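Local atomic coordinates of thiamine pyrophosphokinase (PDB entry 2G9Z), a protein that catalyses the transfer of a pyrophosphate group from ATP to thiamine, giving the cofactor thiamine diphosphate. Residues A[146-150]-A[180-186]. Sequence-based numbering, arbitrary orientation.
Sequences IRQSS and IDEVDGL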
loop_
_atom_site.group_PDB
_atom_site.type_symbol
_atom_site.label_atom_id
_atom_site.label_comp_id
_atom_site.label_asym_id
_atom_site.label_seq_id
_atom_site.Cartn_x
_atom_site.Cartn_y
_atom_site.Cartn_z
ATOM N N ILE A 146 10.825 -23.293 -11.583
ATOM C CA ILE A 146 10.841 -22.524 -12.816
ATOM C C ILE A 146 11.625 -21.237 -12.608
ATOM O O ILE A 146 11.080 -20.238 -12.145
ATOM C CB ILE A 146 9.414 -22.175 -13.286
ATOM C CG1 ILE A 146 8.585 -23.453 -13.435
ATOM C CG2 ILE A 146 9.473 -21.436 -14.614
ATOM C CD1 ILE A 146 7.150 -23.204 -13.876
ATOM N N ARG A 147 12.911 -21.268 -12.940
ATOM C CA ARG A 147 13.754 -20.093 -12.794
ATOM C C ARG A 147 13.606 -19.169 -13.996
ATOM O O ARG A 147 13.648 -19.611 -15.146
ATOM C CB ARG A 147 15.222 -20.502 -12.630
ATOM C CG ARG A 147 16.155 -19.327 -12.357
ATOM C CD ARG A 147 17.440 -19.777 -11.666
ATOM N NE ARG A 147 18.249 -18.638 -11.231
ATOM C CZ ARG A 147 19.165 -18.691 -10.267
ATOM N NH1 ARG A 147 19.395 -19.831 -9.627
ATOM N NH2 ARG A 147 19.845 -17.602 -9.937
ATOM N N GLN A 148 13.415 -17.884 -13.724
ATOM C CA GLN A 148 13.262 -16.884 -14.775
ATOM C C GLN A 148 14.100 -15.672 -14.392
ATOM O O GLN A 148 13.775 -14.959 -13.441
ATOM C CB GLN A 148 11.792 -16.487 -14.905
ATOM C CG GLN A 148 10.870 -17.627 -15.292
ATOM C CD GLN A 148 10.997 -18.012 -16.759
ATOM O OE1 GLN A 148 11.896 -18.765 -17.151
ATOM N NE2 GLN A 148 10.105 -17.481 -17.581
ATOM N N SER A 149 15.176 -15.442 -15.135
ATOM C CA SER A 149 16.078 -14.338 -14.845
ATOM C C SER A 149 15.681 -12.989 -15.441
ATOM O O SER A 149 16.366 -11.998 -15.210
ATOM C CB SER A 149 17.489 -14.688 -15.314
ATOM O OG SER A 149 17.546 -14.745 -16.729
ATOM N N SER A 150 14.590 -12.935 -16.197
ATOM C CA SER A 150 14.180 -11.666 -16.799
ATOM C C SER A 150 14.161 -10.510 -15.809
ATOM O O SER A 150 13.676 -10.650 -14.687
ATOM C CB SER A 150 12.796 -11.769 -17.427
ATOM O OG SER A 150 12.365 -10.470 -17.803
ATOM N N ILE A 180 11.893 -24.492 -21.014
ATOM C CA ILE A 180 11.375 -23.209 -21.482
ATOM C C ILE A 180 12.540 -22.240 -21.390
ATOM O O ILE A 180 13.523 -22.517 -20.703
ATOM C CB ILE A 180 10.226 -22.676 -20.604
ATOM C CG1 ILE A 180 10.751 -22.302 -19.217
ATOM C CG2 ILE A 180 9.130 -23.716 -20.501
ATOM C CD1 ILE A 180 9.767 -21.491 -18.398
ATOM N N ASP A 181 12.449 -21.111 -22.080
ATOM C CA ASP A 181 13.532 -20.142 -22.040
ATOM C C ASP A 181 13.765 -19.697 -20.595
ATOM O O ASP A 181 12.815 -19.424 -19.859
ATOM C CB ASP A 181 13.204 -18.945 -22.933
ATOM C CG ASP A 181 14.353 -17.972 -23.039
ATOM O OD1 ASP A 181 14.643 -17.277 -22.042
ATOM O OD2 ASP A 181 14.974 -17.907 -24.120
ATOM N N GLU A 182 15.039 -19.631 -20.211
ATOM C CA GLU A 182 15.465 -19.263 -18.860
ATOM C C GLU A 182 15.300 -17.800 -18.459
ATOM O O GLU A 182 15.336 -17.476 -17.272
ATOM C CB GLU A 182 16.931 -19.651 -18.664
ATOM C CG GLU A 182 17.190 -21.140 -18.682
ATOM C CD GLU A 182 18.670 -21.464 -18.616
ATOM O OE1 GLU A 182 19.366 -20.881 -17.755
ATOM O OE2 GLU A 182 19.136 -22.305 -19.418
ATOM N N VAL A 183 15.145 -16.918 -19.437
ATOM C CA VAL A 183 14.989 -15.503 -19.143
ATOM C C VAL A 183 13.519 -15.151 -18.956
ATOM O O VAL A 183 13.102 -14.723 -17.878
ATOM C CB VAL A 183 15.594 -14.632 -20.269
ATOM C CG1 VAL A 183 15.410 -13.147 -19.951
ATOM C CG2 VAL A 183 17.074 -14.953 -20.424
ATOM N N ASP A 184 12.727 -15.342 -20.001
ATOM C CA ASP A 184 11.309 -15.019 -19.922
ATOM C C ASP A 184 10.448 -16.028 -20.674
ATOM O O ASP A 184 9.486 -15.658 -21.345
ATOM C CB ASP A 184 11.078 -13.603 -20.459
ATOM C CG ASP A 184 11.706 -13.389 -21.826
ATOM O OD1 ASP A 184 12.537 -14.223 -22.239
ATOM O OD2 ASP A 184 11.377 -12.380 -22.483
ATOM N N GLY A 185 10.802 -17.303 -20.545
ATOM C CA GLY A 185 10.059 -18.356 -21.216
ATOM C C GLY A 185 8.581 -18.360 -20.869
ATOM O O GLY A 185 7.736 -18.563 -21.742
ATOM N N LEU A 186 8.259 -18.140 -19.598
ATOM C CA LEU A 186 6.861 -18.116 -19.175
ATOM C C LEU A 186 6.104 -17.012 -19.903
ATOM O O LEU A 186 5.000 -17.230 -20.414
ATOM C CB LEU A 186 6.748 -17.890 -17.663
ATOM C CG LEU A 186 7.282 -18.982 -16.732
ATOM C CD1 LEU A 186 7.107 -18.531 -15.281
ATOM C CD2 LEU A 186 6.541 -20.295 -16.983
HETATM O O HOH W 1 12.707 -10.112 -20.308
#
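An Asx turn before helix 185-195 meets the end of strand 144-147, at the parallel edge of the chain's large mixed sheet, with the Gln148 side chain about 6 Å (nearest atoms) from a bound magnesium ion. Two backbone bonds join them. Ser149 N donates to Glu182 O at 3.0 Å, nearly straight (165°) and in the carbonyl plane. Ser150 N reaches Val183 O at 2.9 Å, more bent and tilted 30° from the plane of the Val183 carbonyl. Glu182 O also receives a CA-H...O contact from Gln148. Within the turn, Asp181 OD1 accepts from Val183 N at 2.7 Å, nearly along its C-O axis, and weakly from Asp184 N.

Gln148 is buried between the two backbone bonds and the apolar end of the contact. Its chain bends at chi2 (-75°), which lays the amide over the start of the helix, beside CB and CG of Leu186. Next to it, CG2 of Ile146 meets CD1 of Ile180 and CD1 of Leu186, each at 3.8 Å. The two isoleucine side chains cross at about a right angle. Cys162 of helix 155-170 and Trp176 of a loop also pack on both Ile146 and Leu186.

Lys158, a magnesium-site residue, donates to Gln148 O and Ser150 O. On the outer side, CG1 of Val183 lies 3.7 Å from Ser150 CA. Ser150 OG bonds to Tyr152 N and, at 2.6 Å, to a water that donates weakly to Asp184 OD2.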